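Local structure of molybdopterin synthase catalytic subunit (Homo sapiens, 5MPO) at residues C[22-27]-C[69-74]; C[97-100]-C[106-109]. The protein catalyses, as the large subunit of molybdopterin synthase, the transfer of two sulfur atoms from a thiocarboxylated carrier protein into precursor Z, forming the dithiolene of molybdopterin. One frame throughout, in Å; residues are numbered along the deposited sequence.

From the N terminus, the chain first lays down strand 20-25, then helix 31-38 and strands 45-52 and 60-69 before residues 69-74 return beside it; contact 1 closes this long excursion, tying an outermost strand of the mixed sheet to the start of helix 73-88. After that helix, strand 91-99 runs in next to strand 20-25, and contact 2 closes a short loop through strand 101-104 to the start of strand 108-116. The two closures follow in series, neither enclosing the other. They nevertheless touch: Thr25 O lies 2.8 Å from Leu100 N, a probable hydrogen bond of the sheet that both share.

Contact 1 of 2, residues C[22-27]-C[69-74]; sequences INFTAE and AYLPMA
Phe24 and Leu71 mark the nearest backbone approach, with CA atoms 8.6 Å apart, too far for strand pairing; no hydrogen bond crosses between the end of the strand in 22-27 and the turn leading into a helix in 69-74. Side chains bridge the distance instead, and an aromatic ring suits the strand position because it is long and flat enough to meet two partners. CG of Phe24 stands anti to its own carbonyl carbon (chi1 -69°), which sets the ring where Leu71 and Ala74 can both reach it. Leucine suits its place because its fork gives two methyl groups, and both are used. Its CD2 sits over one face of the ring, displaced toward the rim, 4.2 Å from the centroid of Phe24 and 21° off the ring normal, a CH-pi contact. The other branch packs at the root of the Phe24 side chain, Leu71 CD1 lying 3.8 Å from Phe24 CB. At the far end of the ring, Phe24 CZ meets Ala74 CB at 3.8 Å; alanine's short methyl lets the ring come close to the helix backbone, where CE1 and CZ also approach the Ala74 carbonyl. Pro72, joined by a cis peptide to Leu71, occupies the N-cap position, and a backbone bond from Ala74 N back to Tyr70 O (2.8 Å) closes the turn that leads into the helix. Val78 on helix 73-88 and Ile139 on strand 139-145 also pack on Phe24, placing its ring where the mixed sheet, this helix and the second, antiparallel sheet converge.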
loop_
_atom_site.group_PDB
_atom_site.type_symbol
_atom_site.label_atom_id
_atom_site.label_comp_id
_atom_site.label_asym_id
_atom_site.label_seq_id
_atom_site.Cartn_x
_atom_site.Cartn_y
_atom_site.Cartn_z
ATOM N N ILE C 22 -6.685 -4.464 15.910
ATOM C CA ILE C 22 -5.763 -3.482 16.408
ATOM C C ILE C 22 -4.907 -4.116 17.483
ATOM O O ILE C 22 -5.425 -4.635 18.469
ATOM C CB ILE C 22 -6.521 -2.309 17.039
ATOM C CG1 ILE C 22 -7.461 -1.715 16.000
ATOM C CG2 ILE C 22 -5.518 -1.244 17.534
ATOM C CD1 ILE C 22 -8.370 -0.652 16.506
ATOM N N ASN C 23 -3.601 -4.009 17.319
ATOM C CA ASN C 23 -2.693 -4.603 18.217
ATOM C C ASN C 23 -1.423 -3.818 18.393
ATOM O O ASN C 23 -0.702 -3.548 17.422
ATOM C CB ASN C 23 -2.339 -5.983 17.713
ATOM C CG ASN C 23 -1.583 -6.786 18.741
ATOM O OD1 ASN C 23 -1.473 -6.382 19.866
ATOM N ND2 ASN C 23 -1.063 -7.921 18.342
ATOM N N PHE C 24 -1.155 -3.476 19.651
ATOM C CA PHE C 24 0.154 -3.000 20.089
ATOM C C PHE C 24 0.915 -4.099 20.789
ATOM O O PHE C 24 0.340 -4.838 21.580
ATOM C CB PHE C 24 -0.050 -1.815 20.984
ATOM C CG PHE C 24 -0.562 -0.624 20.250
ATOM C CD1 PHE C 24 -1.893 -0.531 19.916
ATOM C CD2 PHE C 24 0.305 0.384 19.850
ATOM C CE1 PHE C 24 -2.381 0.576 19.237
ATOM C CE2 PHE C 24 -0.154 1.498 19.171
ATOM C CZ PHE C 24 -1.497 1.588 18.846
ATOM N N THR C 25 2.201 -4.259 20.485
ATOM C CA THR C 25 2.892 -5.498 20.879
ATOM C C THR C 25 4.396 -5.356 20.815
ATOM O O THR C 25 4.907 -4.549 20.043
ATOM C CB THR C 25 2.441 -6.638 19.980
ATOM O OG1 THR C 25 3.134 -7.818 20.325
ATOM C CG2 THR C 25 2.757 -6.350 18.514
ATOM N N ALA C 26 5.103 -6.090 21.666
ATOM C CA ALA C 26 6.586 -6.122 21.662
ATOM C C ALA C 26 7.104 -7.179 20.669
ATOM O O ALA C 26 8.210 -7.130 20.230
ATOM C CB ALA C 26 7.126 -6.382 23.063
ATOM N N GLU C 27 6.246 -8.077 20.264
ATOM C CA GLU C 27 6.543 -9.025 19.202
ATOM C C GLU C 27 6.984 -8.421 17.837
ATOM O O GLU C 27 6.560 -7.342 17.461
ATOM C CB GLU C 27 5.284 -9.866 18.964
ATOM C CG GLU C 27 4.744 -10.607 20.187
ATOM C CD GLU C 27 5.648 -11.739 20.630
ATOM O OE1 GLU C 27 5.489 -12.831 20.027
ATOM O OE2 GLU C 27 6.495 -11.539 21.558
ATOM N N ALA C 69 4.185 4.159 23.900
ATOM C CA ALA C 69 2.831 4.630 23.666
ATOM C C ALA C 69 2.021 4.813 24.934
ATOM O O ALA C 69 2.222 4.110 25.888
ATOM C CB ALA C 69 2.128 3.628 22.765
ATOM N N TYR C 70 1.043 5.710 24.885
ATOM C CA TYR C 70 0.024 5.828 25.896
ATOM C C TYR C 70 -1.095 4.886 25.496
ATOM O O TYR C 70 -1.981 5.254 24.718
ATOM C CB TYR C 70 -0.439 7.302 26.012
ATOM C CG TYR C 70 -1.477 7.630 27.037
ATOM C CD1 TYR C 70 -1.640 6.876 28.213
ATOM C CD2 TYR C 70 -2.274 8.743 26.872
ATOM C CE1 TYR C 70 -2.613 7.204 29.165
ATOM C CE2 TYR C 70 -3.250 9.089 27.814
ATOM C CZ TYR C 70 -3.414 8.323 28.966
ATOM O OH TYR C 70 -4.377 8.699 29.896
ATOM N N LEU C 71 -1.014 3.670 26.045
ATOM C CA LEU C 71 -2.098 2.696 26.056
ATOM C C LEU C 71 -2.990 2.755 27.337
ATOM O O LEU C 71 -2.485 2.807 28.445
ATOM C CB LEU C 71 -1.513 1.282 25.931
ATOM C CG LEU C 71 -0.991 1.031 24.535
ATOM C CD1 LEU C 71 -0.185 -0.257 24.444
ATOM C CD2 LEU C 71 -2.168 1.031 23.559
ATOM N N PRO C 72 -4.301 2.662 27.208
ATOM C CA PRO C 72 -4.987 2.253 25.998
ATOM C C PRO C 72 -5.444 3.371 25.053
ATOM O O PRO C 72 -6.180 3.066 24.111
ATOM C CB PRO C 72 -6.231 1.524 26.573
ATOM C CG PRO C 72 -6.448 2.143 27.925
ATOM C CD PRO C 72 -5.260 2.993 28.267
ATOM N N MET C 73 -5.036 4.626 25.273
ATOM C CA MET C 73 -5.534 5.728 24.448
ATOM C C MET C 73 -5.142 5.559 22.962
ATOM O O MET C 73 -5.914 5.885 22.062
ATOM C CB MET C 73 -4.979 7.070 24.920
ATOM C CG MET C 73 -5.640 8.275 24.245
ATOM S SD MET C 73 -4.852 9.831 24.663
ATOM C CE MET C 73 -5.611 11.057 23.591
ATOM N N ALA C 74 -3.932 5.086 22.723
ATOM C CA ALA C 74 -3.455 4.881 21.361
ATOM C C ALA C 74 -4.333 3.879 20.660
ATOM O O ALA C 74 -4.652 4.048 19.489
ATOM C CB ALA C 74 -2.041 4.384 21.365
#

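Contact 2 of 2, residues C[97-100]-C[106-109]; sequences FHRL and SEAS
Arg99 N donates to Ser109 O across 2.8 Å in an almost straight bond (171°), and around this carbonyl the contact is tightest. Ser109 O also lies over one face of the His98 ring, 3.0 Å above its plane and displaced toward the rim, and His98 CA makes a CA-H...O contact with it at 3.4 Å. His98 ND1 is near too, but its N-H bonds in the ring plane to Arg99 O, 3.0 Å away. Histidine suits this place because its second nitrogen, NE2, bonds to the backbone of another protein chain. A chi1 of -158°, which sets CG opposite the backbone N, turns one ring face to Ser109 O. Replacing His98 with an alanine is likely to leave Arg99 O without this donor, open a gap beside Ser109 O and lose the NE2 link. Here the end of strand 91-99 meets the start of its antiparallel neighbour 108-116 in the mixed sheet of the MoaE fold, the chain turning a corner at Ser109. Small and polar, Ser109 fits this buried corner, its OG bonding to that other protein's backbone and to Tyr67 OH. Its side chain is about 7 Å from those of Lys134 and Lys141, both predicted to bind substrate. Packing is looser around the more exposed Glu107. Arginine suits its place by length and charge: the extended chain passes CD 3.7 Å from Ala108 O and joins Arg99 NH1 to Glu107 OE1 in a salt bridge of 3.0 Å. The carboxylate meets the guanidinium edge in plane through the anti lone pair of OE1, the two planes 26° apart.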
loop_
_atom_site.group_PDB
_atom_site.type_symbol
_atom_site.label_atom_id
_atom_site.label_comp_id
_atom_site.label_asym_id
_atom_site.label_seq_id
_atom_site.Cartn_x
_atom_site.Cartn_y
_atom_site.Cartn_z
ATOM N N PHE C 97 -1.120 -2.807 13.257
ATOM C CA PHE C 97 -0.224 -3.484 14.162
ATOM C C PHE C 97 0.924 -2.578 14.407
ATOM O O PHE C 97 1.607 -2.193 13.457
ATOM C CB PHE C 97 0.243 -4.793 13.572
ATOM C CG PHE C 97 -0.696 -5.916 13.816
ATOM C CD1 PHE C 97 -1.954 -5.887 13.291
ATOM C CD2 PHE C 97 -0.335 -6.979 14.597
ATOM C CE1 PHE C 97 -2.866 -6.918 13.525
ATOM C CE2 PHE C 97 -1.234 -8.021 14.848
ATOM C CZ PHE C 97 -2.518 -7.992 14.308
ATOM N N HIS C 98 1.123 -2.176 15.659
ATOM C CA HIS C 98 2.272 -1.325 15.977
ATOM C C HIS C 98 3.166 -1.987 17.007
ATOM O O HIS C 98 2.697 -2.504 18.001
ATOM C CB HIS C 98 1.799 0.055 16.421
ATOM C CG HIS C 98 2.822 1.143 16.262
ATOM N ND1 HIS C 98 4.111 1.044 16.769
ATOM C CD2 HIS C 98 2.738 2.369 15.699
ATOM C CE1 HIS C 98 4.766 2.161 16.538
ATOM N NE2 HIS C 98 3.964 2.976 15.878
ATOM N N ARG C 99 4.461 -2.009 16.740
ATOM C CA ARG C 99 5.421 -2.635 17.644
ATOM C C ARG C 99 5.953 -1.645 18.635
ATOM O O ARG C 99 6.149 -0.478 18.308
ATOM C CB ARG C 99 6.563 -3.241 16.871
ATOM C CG ARG C 99 7.522 -4.038 17.728
ATOM C CD ARG C 99 8.411 -4.832 16.828
ATOM N NE ARG C 99 9.594 -5.227 17.550
ATOM C CZ ARG C 99 10.685 -5.740 16.996
ATOM N NH1 ARG C 99 10.763 -5.957 15.686
ATOM N NH2 ARG C 99 11.716 -6.045 17.768
ATOM N N LEU C 100 6.173 -2.096 19.866
ATOM C CA LEU C 100 6.625 -1.186 20.913
ATOM C C LEU C 100 7.972 -1.624 21.493
ATOM O O LEU C 100 8.334 -2.765 21.371
ATOM C CB LEU C 100 5.543 -1.078 21.985
ATOM C CG LEU C 100 4.285 -0.307 21.595
ATOM C CD1 LEU C 100 3.369 -0.083 22.792
ATOM C CD2 LEU C 100 4.629 1.044 20.969
ATOM N N SER C 106 15.726 -2.280 9.680
ATOM C CA SER C 106 15.045 -3.146 8.727
ATOM C C SER C 106 13.913 -4.008 9.260
ATOM O O SER C 106 13.328 -4.751 8.497
ATOM C CB SER C 106 16.046 -3.991 7.933
ATOM O OG SER C 106 16.724 -3.111 7.055
ATOM N N GLU C 107 13.570 -3.911 10.538
ATOM C CA GLU C 107 12.391 -4.624 11.062
ATOM C C GLU C 107 11.279 -3.616 11.185
ATOM O O GLU C 107 11.513 -2.384 11.240
ATOM C CB GLU C 107 12.696 -5.301 12.379
ATOM C CG GLU C 107 13.769 -6.375 12.248
ATOM C CD GLU C 107 14.070 -7.060 13.568
ATOM O OE1 GLU C 107 13.326 -6.920 14.559
ATOM O OE2 GLU C 107 15.101 -7.718 13.642
ATOM N N ALA C 108 10.064 -4.139 11.160
ATOM C CA ALA C 108 8.872 -3.308 11.041
ATOM C C ALA C 108 8.444 -2.771 12.370
ATOM O O ALA C 108 8.309 -3.542 13.326
ATOM C CB ALA C 108 7.719 -4.122 10.409
ATOM N N SER C 109 8.199 -1.465 12.421
ATOM C CA SER C 109 7.523 -0.815 13.563
ATOM C C SER C 109 5.963 -0.744 13.450
ATOM O O SER C 109 5.265 -0.590 14.456
ATOM C CB SER C 109 8.059 0.606 13.738
ATOM O OG SER C 109 7.722 1.457 12.657
#